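Local coordinates for protein poly-beta-hydroxybuterate polymerase (Cupriavidus necator, PDB 5T6O) that probably polymerises hydroxybutyryl units into polyhydroxybutyrate without a template, this chain being the catalytic domain of a class I synthase, at residues 273-278 and 345-350; 287-292 and 334-339. The protein carries 1 engineered substitution. One frame throughout, in Å; residues are numbered along the deposited sequence.

Both contacts are buried and lie in the same half of an alpha/beta-hydrolase domain, their centres about 14 Å apart. Contact 1 is nearer the core, about 14 Å from the chain centre against 20 Å, and buries 252 Å² where contact 2 buries 101 Å². Strand 272-277 of contact 1 runs on in sequence toward helix 285-289 of contact 2, which is nested within the loop that contact 1 closes; Ile274 packs against Ala288 and Thr292. Their chemistry differs: contact 1 combines an aromatic stack with a tyrosine-aspartate hydrogen bond, whereas contact 2 is made by two aromatic side chains with no hydrogen bond between its segments.

Contact 1 of 2, residues 273-278 and 345-350. With SO4 (sulfate ion), chain B.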
loop_
_atom_site.group_PDB
_atom_site.type_symbol
_atom_site.label_atom_id
_atom_site.label_comp_id
_atom_site.label_asym_id
_atom_site.label_seq_id
_atom_site.Cartn_x
_atom_site.Cartn_y
_atom_site.Cartn_z
ATOM N N TYR A 273 22.964 -3.138 18.034
ATOM C CA TYR A 273 21.565 -2.961 18.413
ATOM C C TYR A 273 20.894 -2.069 17.377
ATOM O O TYR A 273 21.341 -0.938 17.153
ATOM C CB TYR A 273 21.473 -2.325 19.798
ATOM C CG TYR A 273 20.109 -2.283 20.467
ATOM C CD1 TYR A 273 19.185 -1.266 20.186
ATOM C CD2 TYR A 273 19.787 -3.204 21.455
ATOM C CE1 TYR A 273 17.943 -1.211 20.841
ATOM C CE2 TYR A 273 18.562 -3.157 22.110
ATOM C CZ TYR A 273 17.653 -2.155 21.808
ATOM O OH TYR A 273 16.445 -2.130 22.475
ATOM N N ILE A 274 19.833 -2.574 16.753
ATOM C CA ILE A 274 19.185 -1.922 15.618
ATOM C C ILE A 274 17.757 -1.600 16.018
ATOM O O ILE A 274 16.992 -2.506 16.377
ATOM C CB ILE A 274 19.203 -2.805 14.357
ATOM C CG1 ILE A 274 20.633 -3.256 14.045
ATOM C CG2 ILE A 274 18.625 -2.019 13.172
ATOM C CD1 ILE A 274 20.722 -4.460 13.088
ATOM N N TYR A 275 17.401 -0.316 15.973
ATOM C CA TYR A 275 16.112 0.149 16.460
ATOM C C TYR A 275 15.346 0.837 15.333
ATOM O O TYR A 275 15.916 1.608 14.556
ATOM C CB TYR A 275 16.258 1.131 17.668
ATOM C CG TYR A 275 14.928 1.760 17.950
ATOM C CD1 TYR A 275 13.989 1.108 18.742
ATOM C CD2 TYR A 275 14.561 2.967 17.351
ATOM C CE1 TYR A 275 12.735 1.644 18.939
ATOM C CE2 TYR A 275 13.307 3.501 17.547
ATOM C CZ TYR A 275 12.402 2.829 18.330
ATOM O OH TYR A 275 11.152 3.360 18.497
ATOM N N GLY A 276 14.042 0.598 15.270
ATOM C CA GLY A 276 13.177 1.380 14.406
ATOM C C GLY A 276 11.824 1.580 15.061
ATOM O O GLY A 276 11.472 0.890 16.019
ATOM N N SER A 277 11.059 2.536 14.527
ATOM C CA SER A 277 9.729 2.853 15.040
ATOM C C SER A 277 8.652 2.453 14.029
ATOM O O SER A 277 8.787 2.700 12.825
ATOM C CB SER A 277 9.607 4.345 15.369
ATOM O OG SER A 277 10.502 4.723 16.409
ATOM N N ARG A 278 7.566 1.861 14.523
ATOM C CA ARG A 278 6.642 1.176 13.617
ATOM C C ARG A 278 5.916 2.133 12.665
ATOM O O ARG A 278 5.678 1.785 11.499
ATOM C CB ARG A 278 5.624 0.368 14.412
ATOM C CG ARG A 278 4.745 -0.428 13.474
ATOM C CD ARG A 278 4.000 -1.499 14.194
ATOM N NE ARG A 278 3.206 -2.262 13.247
ATOM C CZ ARG A 278 2.306 -3.159 13.616
ATOM N NH1 ARG A 278 2.115 -3.385 14.913
ATOM N NH2 ARG A 278 1.603 -3.815 12.700
ATOM N N GLY A 345 5.320 -0.304 27.338
ATOM C CA GLY A 345 6.187 0.805 27.681
ATOM C C GLY A 345 7.417 0.930 26.796
ATOM O O GLY A 345 7.518 0.383 25.694
ATOM N N SER A 346 8.381 1.665 27.331
ATOM C CA SER A 346 9.537 2.109 26.568
ATOM C C SER A 346 10.496 0.966 26.257
ATOM O O SER A 346 10.666 0.033 27.050
ATOM C CB SER A 346 10.285 3.187 27.357
ATOM O OG SER A 346 11.527 3.490 26.736
ATOM N N TRP A 347 11.154 1.075 25.096
ATOM C CA TRP A 347 12.259 0.197 24.738
ATOM C C TRP A 347 13.579 0.630 25.365
ATOM O O TRP A 347 14.556 -0.119 25.274
ATOM C CB TRP A 347 12.411 0.136 23.211
ATOM C CG TRP A 347 12.709 1.488 22.593
ATOM C CD1 TRP A 347 11.800 2.425 22.171
ATOM C CD2 TRP A 347 14.007 2.066 22.368
ATOM N NE1 TRP A 347 12.454 3.540 21.694
ATOM C CE2 TRP A 347 13.807 3.345 21.806
ATOM C CE3 TRP A 347 15.319 1.623 22.587
ATOM C CZ2 TRP A 347 14.875 4.186 21.447
ATOM C CZ3 TRP A 347 16.367 2.453 22.242
ATOM C CH2 TRP A 347 16.141 3.725 21.678
ATOM N N TRP A 348 13.644 1.807 26.001
ATOM C CA TRP A 348 14.930 2.268 26.525
ATOM C C TRP A 348 15.531 1.289 27.526
ATOM O O TRP A 348 16.745 1.035 27.430
ATOM C CB TRP A 348 14.816 3.666 27.160
ATOM C CG TRP A 348 14.587 4.790 26.185
ATOM C CD1 TRP A 348 14.287 4.690 24.855
ATOM C CD2 TRP A 348 14.678 6.185 26.475
ATOM N NE1 TRP A 348 14.152 5.951 24.304
ATOM C CE2 TRP A 348 14.386 6.884 25.284
ATOM C CE3 TRP A 348 14.959 6.911 27.636
ATOM C CZ2 TRP A 348 14.383 8.271 25.216
ATOM C CZ3 TRP A 348 14.953 8.300 27.570
ATOM C CH2 TRP A 348 14.672 8.964 26.363
ATOM N N PRO A 349 14.783 0.715 28.485
ATOM C CA PRO A 349 15.406 -0.268 29.388
ATOM C C PRO A 349 15.967 -1.483 28.674
ATOM O O PRO A 349 16.982 -2.034 29.120
ATOM C CB PRO A 349 14.258 -0.650 30.335
ATOM C CG PRO A 349 13.386 0.560 30.357
ATOM C CD PRO A 349 13.421 1.062 28.936
ATOM N N ASP A 350 15.335 -1.924 27.585
ATOM C CA ASP A 350 15.877 -3.035 26.812
ATOM C C ASP A 350 17.247 -2.680 26.262
ATOM O O ASP A 350 18.207 -3.456 26.373
ATOM C CB ASP A 350 14.928 -3.385 25.667
ATOM C CG ASP A 350 15.394 -4.593 24.871
ATOM O OD1 ASP A 350 16.242 -4.433 23.964
ATOM O OD2 ASP A 350 14.906 -5.709 25.149
HETATM S S SO4 B . 3.047 -2.724 9.531
HETATM O O1 SO4 B . 2.521 -3.900 10.221
HETATM O O2 SO4 B . 2.077 -2.314 8.515
HETATM O O3 SO4 B . 3.232 -1.625 10.480
HETATM O O4 SO4 B . 4.322 -3.066 8.896
#
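Tyr275 and Trp347 form an offset stack that joins a strand of the alpha/beta-hydrolase sheet, 272-277, to the turn leading into helix 348-358. The Tyr275 ring and the five-membered ring of Trp347 have centroids 4.0 Å apart and planes inclined by 22°. The overlap is shifted toward the rims, with Tyr275 CE1 over the indole 3.4 Å from Trp347 NE1. That nitrogen does not bond the tyrosine hydroxyl; its N-H goes to the carbonyl of Gly311. Tyr275 OH itself donates to Ser277 OG within its own segment, at 2.6 Å. Two residues back, Tyr273 supplies the polar link: its OH donates to Asp350 OD1 at 2.7 Å. The oxygen lies at the edge of the tyrosine ring, in its plane, and is approached on its anti side, 26° out of the carboxylate plane. The other carboxylate oxygen, OD2, makes a salt bridge with Arg300 of the adjacent strand, so a partner at each oxygen limits rotation of the group, and the arginine probably favours its negative charge.

In the next shell, the edge of Trp348 meets the face of the Trp347 indole opposite Tyr275, with Trp348 CD1 3.3 Å above its centre. With chi1 at 61°, Trp347 CG sits between its own backbone N and carbonyl carbon, which sets the indole toward the strand. Ser346, just before the turn into the helix, accepts from Trp348 N through OG at 2.8 Å, a capping bond. Farther along 273-278, the extended chain of Arg278 pairs NH1 with Asp163 of a second subunit and meets a sulfate, probably from the crystallisation liquor, also bonded by Trp285 NE1. Arg278 NH2 bonds sulfate O1, and NE bonds O3 at 2.8 Å.

Contact 2 of 2, residues 287-292 and 334-339; sequences AAYAST and QQWLAG
Tyr289 and Trp336 alone bridge segments 287-292 and 334-339, their CA atoms 9.2 Å apart. The tight part is at the pyrrole side of the indole: Tyr289 CE1 lies over one face of Trp336, 3.5 Å from its CD1, and Tyr289 OH comes equally close to Trp336 CB. Centroids 5.0 Å apart and planes at 51° make the pairing oblique. Both side chains have CG anti to the backbone N (chi1 -175° and -178°), which turns each ring toward the other segment. Tyr289 OH bonds to the carbonyl of Pro330, which steadies that ring end. Behind it, Thr292 OG1 donates to Tyr289 O at 2.7 Å and also stands over one face of the tyrosine ring; the same carbonyl accepts from Thr292 N, within a 3-10 segment at 291-292.

On the outer side, Gln334 and Gln335 do not touch 287-292 and are partly exposed, Gln334 packing on Val162 and Gln335 on Leu246 of a second subunit. Inward, Phe301 of strand 299-304 meets both aromatic rings edge-to-face, and Trp336 also rests on Leu303 of that strand and Trp324 of strand 322-325, seating helix 333-339 beside helix 285-289 on the sheet.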
loop_
_atom_site.group_PDB
_atom_site.type_symbol
_atom_site.label_atom_id
_atom_site.label_comp_id
_atom_site.label_asym_id
_atom_site.label_seq_id
_atom_site.Cartn_x
_atom_site.Cartn_y
_atom_site.Cartn_z
ATOM N N ALA A 287 12.768 -0.694 6.539
ATOM C CA ALA A 287 14.049 -0.271 5.977
ATOM C C ALA A 287 15.150 -0.356 7.023
ATOM O O ALA A 287 16.254 -0.825 6.729
ATOM C CB ALA A 287 13.941 1.154 5.422
ATOM N N ALA A 288 14.867 0.084 8.254
ATOM C CA ALA A 288 15.807 -0.156 9.345
ATOM C C ALA A 288 16.073 -1.644 9.512
ATOM O O ALA A 288 17.225 -2.058 9.689
ATOM C CB ALA A 288 15.273 0.432 10.650
ATOM N N TYR A 289 15.019 -2.466 9.440
ATOM C CA TYR A 289 15.189 -3.905 9.632
ATOM C C TYR A 289 16.114 -4.498 8.583
ATOM O O TYR A 289 16.829 -5.473 8.859
ATOM C CB TYR A 289 13.836 -4.612 9.592
ATOM C CG TYR A 289 13.932 -6.087 9.907
ATOM C CD1 TYR A 289 13.992 -6.523 11.222
ATOM C CD2 TYR A 289 13.973 -7.039 8.894
ATOM C CE1 TYR A 289 14.090 -7.860 11.527
ATOM C CE2 TYR A 289 14.077 -8.397 9.189
ATOM C CZ TYR A 289 14.130 -8.793 10.515
ATOM O OH TYR A 289 14.230 -10.122 10.849
ATOM N N ALA A 290 16.098 -3.937 7.368
ATOM C CA ALA A 290 16.960 -4.422 6.303
ATOM C C ALA A 290 18.441 -4.364 6.672
ATOM O O ALA A 290 19.245 -5.067 6.051
ATOM C CB ALA A 290 16.696 -3.626 5.022
ATOM N N SER A 291 18.828 -3.552 7.667
ATOM C CA SER A 291 20.212 -3.595 8.134
ATOM C C SER A 291 20.607 -4.971 8.656
ATOM O O SER A 291 21.799 -5.294 8.656
ATOM C CB SER A 291 20.451 -2.551 9.230
ATOM O OG SER A 291 20.219 -1.240 8.739
ATOM N N THR A 292 19.648 -5.795 9.098
ATOM C CA THR A 292 20.015 -7.106 9.630
ATOM C C THR A 292 20.574 -8.030 8.557
ATOM O O THR A 292 21.191 -9.047 8.890
ATOM C CB THR A 292 18.821 -7.805 10.296
ATOM O OG1 THR A 292 17.772 -7.997 9.338
ATOM C CG2 THR A 292 18.301 -7.000 11.478
ATOM N N GLN A 334 8.037 -8.838 7.904
ATOM C CA GLN A 334 6.719 -9.286 8.334
ATOM C C GLN A 334 6.817 -10.591 9.107
ATOM O O GLN A 334 6.086 -10.798 10.085
ATOM C CB GLN A 334 5.788 -9.432 7.133
ATOM C CG GLN A 334 4.337 -9.137 7.468
ATOM C CD GLN A 334 4.162 -7.812 8.212
ATOM O OE1 GLN A 334 4.709 -6.776 7.820
ATOM N NE2 GLN A 334 3.399 -7.847 9.294
ATOM N N GLN A 335 7.719 -11.484 8.687
ATOM C CA GLN A 335 7.971 -12.698 9.458
ATOM C C GLN A 335 8.510 -12.361 10.839
ATOM O O GLN A 335 8.152 -13.012 11.830
ATOM C CB GLN A 335 8.954 -13.612 8.722
ATOM C CG GLN A 335 8.387 -14.336 7.525
ATOM C CD GLN A 335 7.807 -15.695 7.871
ATOM O OE1 GLN A 335 8.301 -16.727 7.414
ATOM N NE2 GLN A 335 6.749 -15.704 8.671
ATOM N N TRP A 336 9.373 -11.345 10.927
ATOM C CA TRP A 336 9.892 -10.929 12.228
ATOM C C TRP A 336 8.758 -10.475 13.133
ATOM O O TRP A 336 8.641 -10.914 14.284
ATOM C CB TRP A 336 10.918 -9.803 12.063
ATOM C CG TRP A 336 11.518 -9.388 13.381
ATOM C CD1 TRP A 336 12.629 -9.917 13.970
ATOM C CD2 TRP A 336 11.035 -8.373 14.282
ATOM N NE1 TRP A 336 12.868 -9.304 15.177
ATOM C CE2 TRP A 336 11.906 -8.353 15.394
ATOM C CE3 TRP A 336 9.954 -7.480 14.255
ATOM C CZ2 TRP A 336 11.733 -7.472 16.474
ATOM C CZ3 TRP A 336 9.772 -6.609 15.330
ATOM C CH2 TRP A 336 10.667 -6.602 16.420
ATOM N N LEU A 337 7.897 -9.603 12.612
ATOM C CA LEU A 337 6.795 -9.082 13.407
ATOM C C LEU A 337 5.805 -10.173 13.791
ATOM O O LEU A 337 5.263 -10.148 14.902
ATOM C CB LEU A 337 6.107 -7.961 12.631
ATOM C CG LEU A 337 5.050 -7.167 13.387
ATOM C CD1 LEU A 337 5.590 -6.651 14.702
ATOM C CD2 LEU A 337 4.598 -6.022 12.490
ATOM N N ALA A 338 5.590 -11.167 12.916
ATOM C CA ALA A 338 4.637 -12.229 13.231
ATOM C C ALA A 338 5.054 -13.018 14.468
ATOM O O ALA A 338 4.196 -13.470 15.238
ATOM C CB ALA A 338 4.474 -13.166 12.032
ATOM N N GLY A 339 6.358 -13.203 14.676
ATOM C CA GLY A 339 6.842 -13.920 15.839
ATOM C C GLY A 339 7.206 -13.042 17.011
ATOM O O GLY A 339 7.560 -13.553 18.081
#